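Local coordinates for aminotransferase AspB (PDB 3EZS), which is probably a pyridoxal 5'-phosphate-dependent aminotransferase, moving amino groups between amino acids and keto acids, at residues E61-A66 and A271-W276; A67-F72 and L80-L85; Y196-E201 and S230-A235; P205-E210 and V223-S228. All coordinates share one frame; numbering follows the deposited sequence. Where two conformers were deposited one is given.

Interaction 1: E61-A66 and A271-W276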
loop_
_atom_site.group_PDB
_atom_site.type_symbol
_atom_site.label_atom_id
_atom_site.label_comp_id
_atom_site.label_asym_id
_atom_site.label_seq_id
_atom_site.Cartn_x
_atom_site.Cartn_y
_atom_site.Cartn_z
ATOM N N GLU A 61 -2.794 -11.337 9.214
ATOM C CA GLU A 61 -3.183 -12.347 10.177
ATOM C C GLU A 61 -2.134 -13.432 10.352
ATOM O O GLU A 61 -1.491 -13.841 9.395
ATOM C CB GLU A 61 -4.524 -12.974 9.758
ATOM C CG GLU A 61 -5.708 -12.012 9.856
ATOM C CD GLU A 61 -5.888 -11.496 11.277
ATOM O OE1 GLU A 61 -6.130 -12.329 12.174
ATOM O OE2 GLU A 61 -5.788 -10.268 11.501
ATOM N N GLU A 62 -1.989 -13.896 11.591
ATOM C CA GLU A 62 -1.070 -14.977 11.927
ATOM C C GLU A 62 -1.293 -16.213 11.081
ATOM O O GLU A 62 -0.339 -16.896 10.732
ATOM C CB GLU A 62 -1.230 -15.381 13.400
ATOM C CG GLU A 62 -0.540 -14.441 14.359
ATOM C CD GLU A 62 0.953 -14.421 14.114
ATOM O OE1 GLU A 62 1.553 -15.518 14.000
ATOM O OE2 GLU A 62 1.522 -13.314 14.018
ATOM N N SER A 63 -2.561 -16.501 10.773
ATOM C CA SER A 63 -2.907 -17.670 9.988
ATOM C C SER A 63 -2.355 -17.555 8.570
ATOM O O SER A 63 -1.924 -18.527 8.009
ATOM C CB SER A 63 -4.422 -17.881 9.997
ATOM O OG SER A 63 -5.114 -16.749 9.499
ATOM N N LEU A 64 -2.360 -16.365 8.002
ATOM C CA LEU A 64 -1.789 -16.147 6.661
ATOM C C LEU A 64 -0.260 -16.322 6.673
ATOM O O LEU A 64 0.280 -16.995 5.811
ATOM C CB LEU A 64 -2.181 -14.765 6.120
ATOM C CG LEU A 64 -1.580 -14.359 4.768
ATOM C CD1 LEU A 64 -1.963 -15.347 3.641
ATOM C CD2 LEU A 64 -1.995 -12.920 4.450
ATOM N N ARG A 65 0.418 -15.744 7.667
ATOM C CA ARG A 65 1.882 -15.875 7.776
ATOM C C ARG A 65 2.287 -17.345 7.878
ATOM O O ARG A 65 3.231 -17.789 7.194
ATOM C CB ARG A 65 2.421 -15.065 8.962
ATOM C CG ARG A 65 2.399 -13.554 8.705
ATOM C CD ARG A 65 2.516 -12.705 9.966
ATOM N NE ARG A 65 3.835 -12.710 10.600
ATOM C CZ ARG A 65 4.220 -13.519 11.585
ATOM N NH1 ARG A 65 3.406 -14.447 12.076
ATOM N NH2 ARG A 65 5.446 -13.405 12.084
ATOM N N ALA A 66 1.570 -18.099 8.716
ATOM C CA ALA A 66 1.806 -19.542 8.871
ATOM C C ALA A 66 1.580 -20.296 7.553
ATOM O O ALA A 66 2.366 -21.164 7.206
ATOM C CB ALA A 66 0.919 -20.120 9.988
ATOM N N ALA A 271 -8.876 -15.830 1.743
ATOM C CA ALA A 271 -8.760 -16.382 0.380
ATOM C C ALA A 271 -7.274 -16.565 -0.014
ATOM O O ALA A 271 -6.904 -17.558 -0.672
ATOM C CB ALA A 271 -9.510 -15.505 -0.642
ATOM N N SER A 272 -6.429 -15.621 0.392
ATOM C CA SER A 272 -4.979 -15.739 0.160
ATOM C C SER A 272 -4.452 -16.948 0.900
ATOM O O SER A 272 -3.656 -17.700 0.363
ATOM C CB SER A 272 -4.231 -14.526 0.684
ATOM O OG SER A 272 -4.559 -13.391 -0.074
ATOM N N GLU A 273 -4.908 -17.131 2.133
ATOM C CA GLU A 273 -4.474 -18.269 2.953
ATOM C C GLU A 273 -4.866 -19.603 2.306
ATOM O O GLU A 273 -4.071 -20.535 2.284
ATOM C CB GLU A 273 -5.094 -18.170 4.339
ATOM C CG GLU A 273 -4.669 -19.271 5.293
ATOM C CD GLU A 273 -5.495 -19.287 6.560
ATOM O OE1 GLU A 273 -6.104 -18.254 6.888
ATOM O OE2 GLU A 273 -5.529 -20.339 7.234
ATOM N N ALA A 274 -6.097 -19.689 1.801
ATOM C CA ALA A 274 -6.558 -20.899 1.136
ATOM C C ALA A 274 -5.661 -21.188 -0.074
ATOM O O ALA A 274 -5.284 -22.332 -0.295
ATOM C CB ALA A 274 -8.039 -20.770 0.733
ATOM N N ALA A 275 -5.290 -20.146 -0.823
ATOM C CA ALA A 275 -4.401 -20.280 -1.992
ATOM C C ALA A 275 -3.022 -20.797 -1.607
ATOM O O ALA A 275 -2.518 -21.739 -2.221
ATOM C CB ALA A 275 -4.277 -18.927 -2.767
ATOM N N TRP A 276 -2.421 -20.212 -0.569
ATOM C CA TRP A 276 -1.070 -20.626 -0.160
ATOM C C TRP A 276 -1.008 -22.033 0.420
ATOM O O TRP A 276 0.036 -22.650 0.364
ATOM C CB TRP A 276 -0.438 -19.644 0.836
ATOM C CG TRP A 276 0.007 -18.298 0.271
ATOM C CD1 TRP A 276 -0.556 -17.085 0.517
ATOM C CD2 TRP A 276 1.123 -18.048 -0.611
ATOM N NE1 TRP A 276 0.137 -16.096 -0.150
ATOM C CE2 TRP A 276 1.160 -16.660 -0.857
ATOM C CE3 TRP A 276 2.076 -18.867 -1.234
ATOM C CZ2 TRP A 276 2.136 -16.060 -1.674
ATOM C CZ3 TRP A 276 3.042 -18.263 -2.071
ATOM C CH2 TRP A 276 3.069 -16.873 -2.253
HETATM O O HOH W 1 -2.563 -21.162 8.164
#

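Interaction 2: A67-F72 and L80-L85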
loop_
_atom_site.group_PDB
_atom_site.type_symbol
_atom_site.label_atom_id
_atom_site.label_comp_id
_atom_site.label_asym_id
_atom_site.label_seq_id
_atom_site.Cartn_x
_atom_site.Cartn_y
_atom_site.Cartn_z
ATOM N N ALA A 67 0.516 -19.966 6.817
ATOM C CA ALA A 67 0.268 -20.598 5.507
ATOM C C ALA A 67 1.404 -20.278 4.539
ATOM O O ALA A 67 1.803 -21.131 3.734
ATOM C CB ALA A 67 -1.065 -20.145 4.911
ATOM N N GLN A 68 1.928 -19.054 4.600
ATOM C CA GLN A 68 3.029 -18.672 3.719
ATOM C C GLN A 68 4.319 -19.416 4.091
ATOM O O GLN A 68 5.086 -19.841 3.213
ATOM C CB GLN A 68 3.211 -17.155 3.728
ATOM C CG GLN A 68 2.048 -16.407 3.041
ATOM C CD GLN A 68 2.205 -14.893 3.072
ATOM O OE1 GLN A 68 2.678 -14.334 4.061
ATOM N NE2 GLN A 68 1.781 -14.224 1.998
ATOM N N ARG A 69 4.563 -19.564 5.395
ATOM C CA ARG A 69 5.715 -20.326 5.855
ATOM C C ARG A 69 5.579 -21.798 5.432
ATOM O O ARG A 69 6.552 -22.414 4.998
ATOM C CB ARG A 69 5.902 -20.214 7.369
ATOM C CG ARG A 69 6.235 -18.806 7.831
ATOM C CD ARG A 69 6.857 -18.774 9.231
ATOM N NE ARG A 69 5.969 -19.308 10.257
ATOM C CZ ARG A 69 4.978 -18.635 10.839
ATOM N NH1 ARG A 69 4.718 -17.375 10.514
ATOM N NH2 ARG A 69 4.234 -19.233 11.753
ATOM N N GLY A 70 4.380 -22.357 5.562
ATOM C CA GLY A 70 4.132 -23.750 5.163
ATOM C C GLY A 70 4.465 -23.965 3.694
ATOM O O GLY A 70 5.100 -24.957 3.329
ATOM N N PHE A 71 4.040 -23.013 2.865
ATOM C CA PHE A 71 4.385 -23.005 1.441
ATOM C C PHE A 71 5.902 -23.072 1.223
ATOM O O PHE A 71 6.390 -23.893 0.433
ATOM C CB PHE A 71 3.818 -21.764 0.722
ATOM C CG PHE A 71 4.436 -21.538 -0.629
ATOM C CD1 PHE A 71 4.127 -22.376 -1.689
ATOM C CD2 PHE A 71 5.369 -20.540 -0.820
ATOM C CE1 PHE A 71 4.723 -22.215 -2.892
ATOM C CE2 PHE A 71 5.971 -20.378 -2.023
ATOM C CZ PHE A 71 5.625 -21.203 -3.079
ATOM N N PHE A 72 6.646 -22.223 1.927
ATOM C CA PHE A 72 8.104 -22.167 1.769
ATOM C C PHE A 72 8.762 -23.499 2.163
ATOM O O PHE A 72 9.707 -23.949 1.504
ATOM C CB PHE A 72 8.711 -20.993 2.535
ATOM C CG PHE A 72 9.985 -20.491 1.941
ATOM C CD1 PHE A 72 9.958 -19.524 0.953
ATOM C CD2 PHE A 72 11.200 -21.008 2.326
ATOM C CE1 PHE A 72 11.115 -19.070 0.387
ATOM C CE2 PHE A 72 12.358 -20.555 1.757
ATOM C CZ PHE A 72 12.319 -19.591 0.787
ATOM N N LEU A 80 11.172 -21.792 7.788
ATOM C CA LEU A 80 11.393 -20.436 8.215
ATOM C C LEU A 80 10.844 -20.225 9.610
ATOM O O LEU A 80 9.762 -20.712 9.951
ATOM C CB LEU A 80 10.738 -19.450 7.261
ATOM C CG LEU A 80 11.320 -19.355 5.844
ATOM C CD1 LEU A 80 10.371 -18.548 4.982
ATOM C CD2 LEU A 80 12.763 -18.762 5.826
ATOM N N LYS A 81 11.617 -19.496 10.416
ATOM C CA LYS A 81 11.228 -19.134 11.761
ATOM C C LYS A 81 10.203 -17.996 11.666
ATOM O O LYS A 81 10.084 -17.346 10.627
ATOM C CB LYS A 81 12.468 -18.742 12.571
ATOM C CG LYS A 81 13.428 -19.925 12.725
ATOM C CD LYS A 81 14.763 -19.563 13.316
ATOM C CE LYS A 81 15.658 -20.798 13.400
ATOM N NZ LYS A 81 16.105 -21.288 12.067
ATOM N N GLU A 82 9.469 -17.765 12.744
ATOM C CA GLU A 82 8.427 -16.754 12.756
ATOM C C GLU A 82 8.859 -15.329 12.445
ATOM O O GLU A 82 8.082 -14.582 11.878
ATOM C CB GLU A 82 7.654 -16.810 14.085
ATOM C CG GLU A 82 6.860 -18.130 14.265
ATOM C CD GLU A 82 6.098 -18.204 15.591
ATOM O OE1 GLU A 82 6.137 -17.234 16.388
ATOM O OE2 GLU A 82 5.472 -19.255 15.845
ATOM N N ASN A 83 10.078 -14.955 12.820
ATOM C CA ASN A 83 10.590 -13.612 12.527
ATOM C C ASN A 83 11.392 -13.566 11.205
ATOM O O ASN A 83 12.033 -12.552 10.891
ATOM C CB ASN A 83 11.386 -13.037 13.726
ATOM C CG ASN A 83 12.555 -13.925 14.162
ATOM O OD1 ASN A 83 12.733 -15.035 13.663
ATOM N ND2 ASN A 83 13.349 -13.435 15.110
ATOM N N GLU A 84 11.323 -14.644 10.419
ATOM C CA GLU A 84 12.028 -14.732 9.133
ATOM C C GLU A 84 11.117 -14.595 7.900
ATOM O O GLU A 84 11.551 -14.830 6.773
ATOM C CB GLU A 84 12.860 -16.024 9.072
ATOM C CG GLU A 84 14.091 -15.910 9.934
ATOM C CD GLU A 84 14.892 -17.177 10.061
ATOM O OE1 GLU A 84 14.385 -18.259 9.689
ATOM O OE2 GLU A 84 16.033 -17.071 10.578
ATOM N N LEU A 85 9.867 -14.201 8.109
ATOM C CA LEU A 85 8.939 -13.994 6.994
ATOM C C LEU A 85 7.957 -12.900 7.356
ATOM O O LEU A 85 7.397 -12.906 8.453
ATOM C CB LEU A 85 8.225 -15.286 6.639
ATOM C CG LEU A 85 7.202 -15.204 5.498
ATOM C CD1 LEU A 85 7.195 -16.500 4.688
ATOM C CD2 LEU A 85 5.803 -14.856 6.005
HETATM O O HOH W 2 6.385 -15.071 9.925
HETATM O O HOH W 3 9.200 -22.299 5.818
#

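Interaction 3: Y196-E201 and S230-A235. With EDO (1,2-ethanediol), chain F; PO4 (phosphate ion), chain C.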
loop_
_atom_site.group_PDB
_atom_site.type_symbol
_atom_site.label_atom_id
_atom_site.label_comp_id
_atom_site.label_asym_id
_atom_site.label_seq_id
_atom_site.Cartn_x
_atom_site.Cartn_y
_atom_site.Cartn_z
ATOM N N TYR A 196 8.849 -15.611 -10.086
ATOM C CA TYR A 196 8.654 -16.648 -11.113
ATOM C C TYR A 196 9.090 -18.034 -10.643
ATOM O O TYR A 196 9.172 -18.959 -11.442
ATOM C CB TYR A 196 9.379 -16.255 -12.420
ATOM C CG TYR A 196 8.748 -15.032 -13.043
ATOM C CD1 TYR A 196 7.627 -15.142 -13.845
ATOM C CD2 TYR A 196 9.236 -13.766 -12.777
ATOM C CE1 TYR A 196 7.022 -14.026 -14.391
ATOM C CE2 TYR A 196 8.635 -12.639 -13.309
ATOM C CZ TYR A 196 7.522 -12.775 -14.117
ATOM O OH TYR A 196 6.921 -11.662 -14.663
ATOM N N SER A 197 9.300 -18.210 -9.343
ATOM C CA SER A 197 9.807 -19.487 -8.851
ATOM C C SER A 197 8.830 -20.654 -9.018
ATOM O O SER A 197 9.247 -21.797 -8.972
ATOM C CB SER A 197 10.289 -19.346 -7.399
ATOM O OG SER A 197 9.239 -18.890 -6.571
ATOM N N GLU A 198 7.545 -20.369 -9.234
ATOM C CA GLU A 198 6.551 -21.415 -9.450
ATOM C C GLU A 198 6.176 -21.572 -10.922
ATOM O O GLU A 198 5.290 -22.361 -11.247
ATOM C CB GLU A 198 5.290 -21.123 -8.621
ATOM C CG GLU A 198 5.435 -21.358 -7.124
ATOM C CD GLU A 198 5.304 -22.824 -6.772
ATOM O OE1 GLU A 198 6.213 -23.596 -7.114
ATOM O OE2 GLU A 198 4.274 -23.209 -6.167
ATOM N N ILE A 199 6.842 -20.819 -11.801
ATOM C CA ILE A 199 6.592 -20.867 -13.231
ATOM C C ILE A 199 7.816 -21.538 -13.815
ATOM O O ILE A 199 8.835 -20.910 -14.024
ATOM C CB ILE A 199 6.368 -19.447 -13.849
ATOM C CG1 ILE A 199 5.356 -18.629 -13.022
ATOM C CG2 ILE A 199 5.921 -19.558 -15.317
ATOM C CD1 ILE A 199 4.034 -19.381 -12.732
ATOM N N TYR A 200 7.727 -22.840 -14.038
ATOM C CA TYR A 200 8.849 -23.600 -14.546
ATOM C C TYR A 200 8.331 -24.838 -15.267
ATOM O O TYR A 200 7.212 -25.300 -15.030
ATOM C CB TYR A 200 9.835 -23.957 -13.423
ATOM C CG TYR A 200 9.256 -24.830 -12.338
ATOM C CD1 TYR A 200 9.310 -26.213 -12.420
ATOM C CD2 TYR A 200 8.649 -24.267 -11.228
ATOM C CE1 TYR A 200 8.768 -27.014 -11.405
ATOM C CE2 TYR A 200 8.104 -25.050 -10.219
ATOM C CZ TYR A 200 8.167 -26.408 -10.311
ATOM O OH TYR A 200 7.621 -27.149 -9.306
ATOM N N GLU A 201 9.175 -25.381 -16.132
ATOM C CA GLU A 201 8.787 -26.450 -17.033
ATOM C C GLU A 201 9.131 -27.843 -16.553
ATOM O O GLU A 201 8.310 -28.743 -16.651
ATOM C CB GLU A 201 9.472 -26.191 -18.380
ATOM C CG GLU A 201 9.138 -27.156 -19.488
ATOM C CD GLU A 201 10.041 -26.968 -20.683
ATOM O OE1 GLU A 201 10.523 -25.839 -20.903
ATOM O OE2 GLU A 201 10.264 -27.954 -21.403
ATOM N N SER A 230 0.393 -13.875 -7.257
ATOM C CA SER A 230 -0.296 -13.448 -8.469
ATOM C C SER A 230 -0.245 -14.394 -9.642
ATOM O O SER A 230 -1.279 -14.660 -10.248
ATOM C CB SER A 230 0.222 -12.075 -8.903
ATOM O OG SER A 230 0.059 -11.152 -7.843
ATOM N N LYS A 231 0.951 -14.877 -9.974
ATOM C CA LYS A 231 1.131 -15.761 -11.149
ATOM C C LYS A 231 0.852 -17.203 -10.813
ATOM O O LYS A 231 0.176 -17.916 -11.566
ATOM C CB LYS A 231 2.524 -15.569 -11.753
ATOM C CG LYS A 231 2.623 -14.220 -12.473
ATOM C CD LYS A 231 4.035 -13.717 -12.521
ATOM C CE LYS A 231 4.112 -12.368 -13.235
ATOM N NZ LYS A 231 3.111 -11.371 -12.773
ATOM N N ARG A 232 1.340 -17.607 -9.652
ATOM C CA ARG A 232 1.151 -18.952 -9.136
ATOM C C ARG A 232 -0.304 -19.400 -9.114
ATOM O O ARG A 232 -0.602 -20.546 -9.482
ATOM C CB ARG A 232 1.692 -19.000 -7.695
ATOM C CG ARG A 232 1.526 -20.303 -6.993
ATOM C CD ARG A 232 2.046 -20.251 -5.565
ATOM N NE ARG A 232 2.023 -21.594 -4.989
ATOM C CZ ARG A 232 1.027 -22.123 -4.268
ATOM N NH1 ARG A 232 -0.063 -21.434 -3.942
ATOM N NH2 ARG A 232 1.143 -23.367 -3.850
ATOM N N SER A 233 -1.205 -18.518 -8.666
ATOM C CA SER A 233 -2.605 -18.902 -8.465
ATOM C C SER A 233 -3.622 -18.170 -9.319
ATOM O O SER A 233 -4.810 -18.268 -9.059
ATOM C CB SER A 233 -2.953 -18.697 -6.989
ATOM O OG SER A 233 -1.991 -19.317 -6.136
ATOM N N SER A 234 -3.178 -17.475 -10.360
ATOM C CA SER A 234 -4.081 -16.666 -11.212
ATOM C C SER A 234 -5.058 -15.839 -10.359
ATOM O O SER A 234 -6.282 -15.797 -10.619
ATOM C CB SER A 234 -4.850 -17.538 -12.204
ATOM O OG SER A 234 -3.978 -18.256 -13.057
ATOM N N ALA A 235 -4.487 -15.196 -9.342
ATOM C CA ALA A 235 -5.222 -14.381 -8.389
ATOM C C ALA A 235 -4.475 -13.090 -8.063
ATOM O O ALA A 235 -4.233 -12.831 -6.883
ATOM C CB ALA A 235 -5.448 -15.182 -7.092
HETATM C C1 EDO F . 8.204 -9.122 -12.961
HETATM O O1 EDO F . 7.055 -9.468 -12.168
HETATM C C2 EDO F . 9.429 -8.988 -12.038
HETATM O O2 EDO F . 10.206 -10.173 -11.877
HETATM P P PO4 C . 2.734 -8.567 -7.848
HETATM O O1 PO4 C . 3.070 -9.513 -6.729
HETATM O O2 PO4 C . 2.660 -7.164 -7.347
HETATM O O3 PO4 C . 1.399 -8.915 -8.405
HETATM O O4 PO4 C . 3.834 -8.629 -8.865
HETATM O O HOH W 4 3.517 -25.448 -5.136
#

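Interaction 4: P205-E210 and V223-S228. With PO4 (phosphate ion), chain C.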
loop_
_atom_site.group_PDB
_atom_site.type_symbol
_atom_site.label_atom_id
_atom_site.label_comp_id
_atom_site.label_asym_id
_atom_site.label_seq_id
_atom_site.Cartn_x
_atom_site.Cartn_y
_atom_site.Cartn_z
ATOM N N PRO A 205 13.176 -24.167 -9.993
ATOM C CA PRO A 205 14.356 -23.335 -9.741
ATOM C C PRO A 205 14.679 -23.198 -8.241
ATOM O O PRO A 205 13.787 -23.256 -7.397
ATOM C CB PRO A 205 13.946 -21.980 -10.305
ATOM C CG PRO A 205 12.459 -21.954 -10.117
ATOM C CD PRO A 205 12.030 -23.358 -10.456
ATOM N N PRO A 206 15.957 -23.016 -7.900
ATOM C CA PRO A 206 16.267 -22.895 -6.488
ATOM C C PRO A 206 16.040 -21.497 -5.913
ATOM O O PRO A 206 16.165 -20.487 -6.630
ATOM C CB PRO A 206 17.742 -23.242 -6.439
ATOM C CG PRO A 206 18.279 -22.849 -7.785
ATOM C CD PRO A 206 17.151 -22.932 -8.755
ATOM N N SER A 207 15.668 -21.436 -4.635
ATOM C CA SER A 207 15.577 -20.148 -3.938
ATOM C C SER A 207 16.971 -19.748 -3.469
ATOM O O SER A 207 17.802 -20.590 -3.183
ATOM C CB SER A 207 14.683 -20.229 -2.713
ATOM O OG SER A 207 14.724 -19.025 -1.971
ATOM N N LEU A 208 17.205 -18.449 -3.387
ATOM C CA LEU A 208 18.452 -17.905 -2.856
ATOM C C LEU A 208 18.655 -18.304 -1.373
ATOM O O LEU A 208 19.795 -18.340 -0.882
ATOM C CB LEU A 208 18.450 -16.362 -3.041
ATOM C CG LEU A 208 19.605 -15.500 -2.522
ATOM C CD1 LEU A 208 20.973 -15.937 -3.104
ATOM C CD2 LEU A 208 19.340 -14.004 -2.804
ATOM N N LEU A 209 17.567 -18.576 -0.644
ATOM C CA LEU A 209 17.701 -19.021 0.762
ATOM C C LEU A 209 18.243 -20.454 0.850
ATOM O O LEU A 209 18.852 -20.843 1.877
ATOM C CB LEU A 209 16.403 -18.854 1.571
ATOM C CG LEU A 209 15.795 -17.445 1.700
ATOM C CD1 LEU A 209 14.751 -17.402 2.830
ATOM C CD2 LEU A 209 16.863 -16.384 1.950
ATOM N N GLU A 210 18.059 -21.238 -0.209
ATOM C CA GLU A 210 18.664 -22.586 -0.252
ATOM C C GLU A 210 20.196 -22.468 -0.364
ATOM O O GLU A 210 20.938 -23.274 0.193
ATOM C CB GLU A 210 18.154 -23.394 -1.439
ATOM C CG GLU A 210 16.668 -23.671 -1.449
ATOM C CD GLU A 210 16.269 -24.534 -2.662
ATOM O OE1 GLU A 210 16.790 -25.645 -2.769
ATOM O OE2 GLU A 210 15.430 -24.114 -3.491
ATOM N N VAL A 223 20.539 -11.309 3.456
ATOM C CA VAL A 223 19.831 -11.916 2.316
ATOM C C VAL A 223 18.318 -12.019 2.523
ATOM O O VAL A 223 17.836 -12.384 3.612
ATOM C CB VAL A 223 20.433 -13.306 2.004
ATOM C CG1 VAL A 223 19.702 -13.997 0.845
ATOM C CG2 VAL A 223 21.946 -13.183 1.705
ATOM N N LEU A 224 17.589 -11.707 1.449
ATOM C CA LEU A 224 16.131 -11.687 1.423
ATOM C C LEU A 224 15.602 -12.123 0.048
ATOM O O LEU A 224 16.254 -11.935 -0.968
ATOM C CB LEU A 224 15.621 -10.268 1.725
ATOM C CG LEU A 224 15.990 -9.675 3.100
ATOM C CD1 LEU A 224 16.258 -8.220 2.989
ATOM C CD2 LEU A 224 14.970 -9.987 4.182
ATOM N N VAL A 225 14.426 -12.733 0.048
ATOM C CA VAL A 225 13.764 -13.200 -1.163
ATOM C C VAL A 225 12.351 -12.640 -1.099
ATOM O O VAL A 225 11.772 -12.535 -0.027
ATOM C CB VAL A 225 13.747 -14.759 -1.285
ATOM C CG1 VAL A 225 15.181 -15.346 -1.426
ATOM C CG2 VAL A 225 13.020 -15.400 -0.106
ATOM N N ILE A 226 11.807 -12.278 -2.248
ATOM C CA ILE A 226 10.485 -11.672 -2.356
ATOM C C ILE A 226 9.590 -12.574 -3.214
ATOM O O ILE A 226 9.962 -12.947 -4.314
ATOM C CB ILE A 226 10.606 -10.239 -2.949
ATOM C CG1 ILE A 226 11.326 -9.335 -1.949
ATOM C CG2 ILE A 226 9.210 -9.660 -3.313
ATOM C CD1 ILE A 226 11.533 -7.884 -2.407
ATOM N N HIS A 227 8.422 -12.931 -2.692
ATOM C CA HIS A 227 7.489 -13.825 -3.385
ATOM C C HIS A 227 6.136 -13.169 -3.568
ATOM O O HIS A 227 5.816 -12.194 -2.885
ATOM C CB HIS A 227 7.364 -15.156 -2.629
ATOM C CG HIS A 227 8.583 -16.028 -2.738
ATOM N ND1 HIS A 227 8.621 -17.161 -3.525
ATOM C CD2 HIS A 227 9.815 -15.919 -2.176
ATOM C CE1 HIS A 227 9.813 -17.727 -3.427
ATOM N NE2 HIS A 227 10.561 -16.995 -2.616
ATOM N N SER A 228 5.370 -13.696 -4.522
ATOM C CA SER A 228 4.027 -13.218 -4.836
ATOM C C SER A 228 3.140 -14.385 -5.225
ATOM O O SER A 228 3.614 -15.343 -5.787
ATOM C CB SER A 228 4.065 -12.261 -6.015
ATOM O OG SER A 228 2.750 -11.902 -6.420
HETATM P P PO4 C . 2.734 -8.567 -7.848
HETATM O O1 PO4 C . 3.070 -9.513 -6.729
HETATM O O2 PO4 C . 2.660 -7.164 -7.347
HETATM O O3 PO4 C . 1.399 -8.915 -8.405
HETATM O O4 PO4 C . 3.834 -8.629 -8.865
#

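Interaction 1: E61-A66 and A271-W276
E273 and L64 carry this contact between two helices whose short segments run in the same direction, their axes 9.0 Å apart and inclined by 21°. E273 can be followed outward. Its CB lies 4.3 Å from CD1 of L64, so the aliphatic root of the acid joins the apolar seam. With CG anti to the backbone N (chi1 -178°) and the chain extended beyond it, the side chain reaches across to S63; E273 CG passes the carbonyl oxygen of S63 at 3.9 Å. At the tip, S63 OG donates a hydrogen bond to E273 OE1 (3.2 Å), arriving from 55° above the carboxylate plane. That same OE1 is in a salt bridge with K270, probably its stronger partner. The other oxygen, OE2, accepts a hydrogen bond from a water that also donates to S63 O (2.7 Å), which ties the carboxylate to the helix backbone. Deeper in, the branched end of L64 suits the groove between helices: its CD1 touches CB of S272 and CD1 of the W276 indole, each at 3.8 Å. The pair joins helices 62-76 and 266-277; A271, A274 and A275 meet helix 39-46, while W276 leans on F71 and on F242 of strand 241-245.

Interaction 2: A67-F72 and L80-L85
F72, with chi1 at -153°, and L80, with chi1 at -67°, turn their side chains together where helix 62-76 gives way, through a loop, to strand 85-88, outermost in the mixed sheet within this chain. This helix-loop-strand connection belongs to the fold type I architecture of class I and II aminotransferases. The result is a CH-pi contact: L80 CD1 sits over the face of the F72 ring, 4.0 Å from its centroid and 27° off the normal. On the outer side R69 bends at chi3, laying its guanidinium against the loop, where E82 CG covers one face at 3.8 Å from R69 NH2. E82 OE2 is 4.3 Å from R69 NH2 and well out of the guanidinium plane, so the attraction is of charge alone. The methyls of L85 pack against the helix side chains: CD1 lies 4.0 Å from CG of R69, and CD2 3.7 Å from OE1 of Q68, an amide oxygen bonded to S87. One water completes the seam, accepting from R69 NH1 (2.9 Å) and donating to E82 O (2.6 Å) and L85 O (2.8 Å).

Interaction 3: Y196-E201 and S230-A235
E198 and R232 form the polar core of this contact, a salt bridge in which R232 NE donates to E198 OE2 at 3.0 Å with an N-H...O angle of 159°. R232 holds CG anti to its backbone N (chi1 178°) and stays extended as far as NE, which carries NE out alongside E198. The bond uses the anti lone pair of OE2, and the carboxylate and guanidinium planes are only 9° apart. A water also donates to E198 OE2 (2.6 Å). Farther along, K231 passes the Y196 ring obliquely: K231 CD is 3.5 Å from CE1 of Y196, and K231 CE comes within 3.2 Å of Y196 OH. The methyl CD1 of I199 reaches K231 CB at 4.2 Å. A type I turn presents Y196, E198 and I199. Farther out, R75 pairs with E198 OE1, D279 and the carbonyl of A275 engage the R232 guanidinium, Y311 bonds to Y196 OH, and Y55 of the second subunit bonds to K231 NZ. In the loop that follows strand 223-228, S230 OG donates to O3 of a phosphate ion (2.7 Å), probably from the crystallisation liquor, which probably marks where the cofactor phosphate would bind. Further polar partners on both members of the nearly coplanar bridge should fix their rotation, while K231, with Y196 alongside and phosphate nearby, is consistent with the lysine that carries the cofactor in this family.

Interaction 4: P205-E210 and V223-S228
L208 and L209 rest on V223 and V225 where helix 208-214 packs against strand 223-228, inside the beta-alpha-beta unit that runs from strand 189-193 through the helix to its parallel neighbour. The apolar contacts come first. Alternation along the strand turns V223 and V225 toward the helix, and beta-branched valines offer it short, stiff methyl groups. V223 CG1, set anti to its own backbone nitrogen (chi1 178°), meets L208 CD2 at 3.7 Å and L209 CD2 at 3.9 Å. V225 CG1 touches both leucines, 3.8 Å from L208 CB and equally far from L209 CG, so both residues of the first helical turn share the same valines. L208 also packs on helix 173-186, and L209 on F72 of helix 62-76.

The polar contacts are local to the helix start, where S207 and E210 form a capping box. S207 OG, at the N-cap, accepts from L209 N (3.2 Å, 160°), while S207 N donates to E210 OE2 (2.9 Å, 164°). E194 strengthens the cap by bonding to S207 OG and L208 N. Serine is small enough to do this while facing the strand: its OG still lies 3.7 Å from V225 CG1.

Interactions 1 and 2 both use helix 62-76, one against helix 266-277, the other against the loop returning to the sheet. Interaction 1 is buried, with a leucine-indole side and a serine-glutamate-water side. Interaction 2 is the most surface-exposed, with charge and water outside and an apolar interior in which F72 and L80 continue into the leucine layer of interaction 4. In interaction 4, wholly buried, the contact between segments is apolar, with polar bonds at the helix cap and, at the strand's far end, the phosphate that interaction 3 also touches. Interaction 3 is buried yet charged, as befits a probable cofactor site at the subunit boundary. F71 packs against E198 and R232 there, and A275 O probably accepts from R232 NH1, linking interactions 1 and 3.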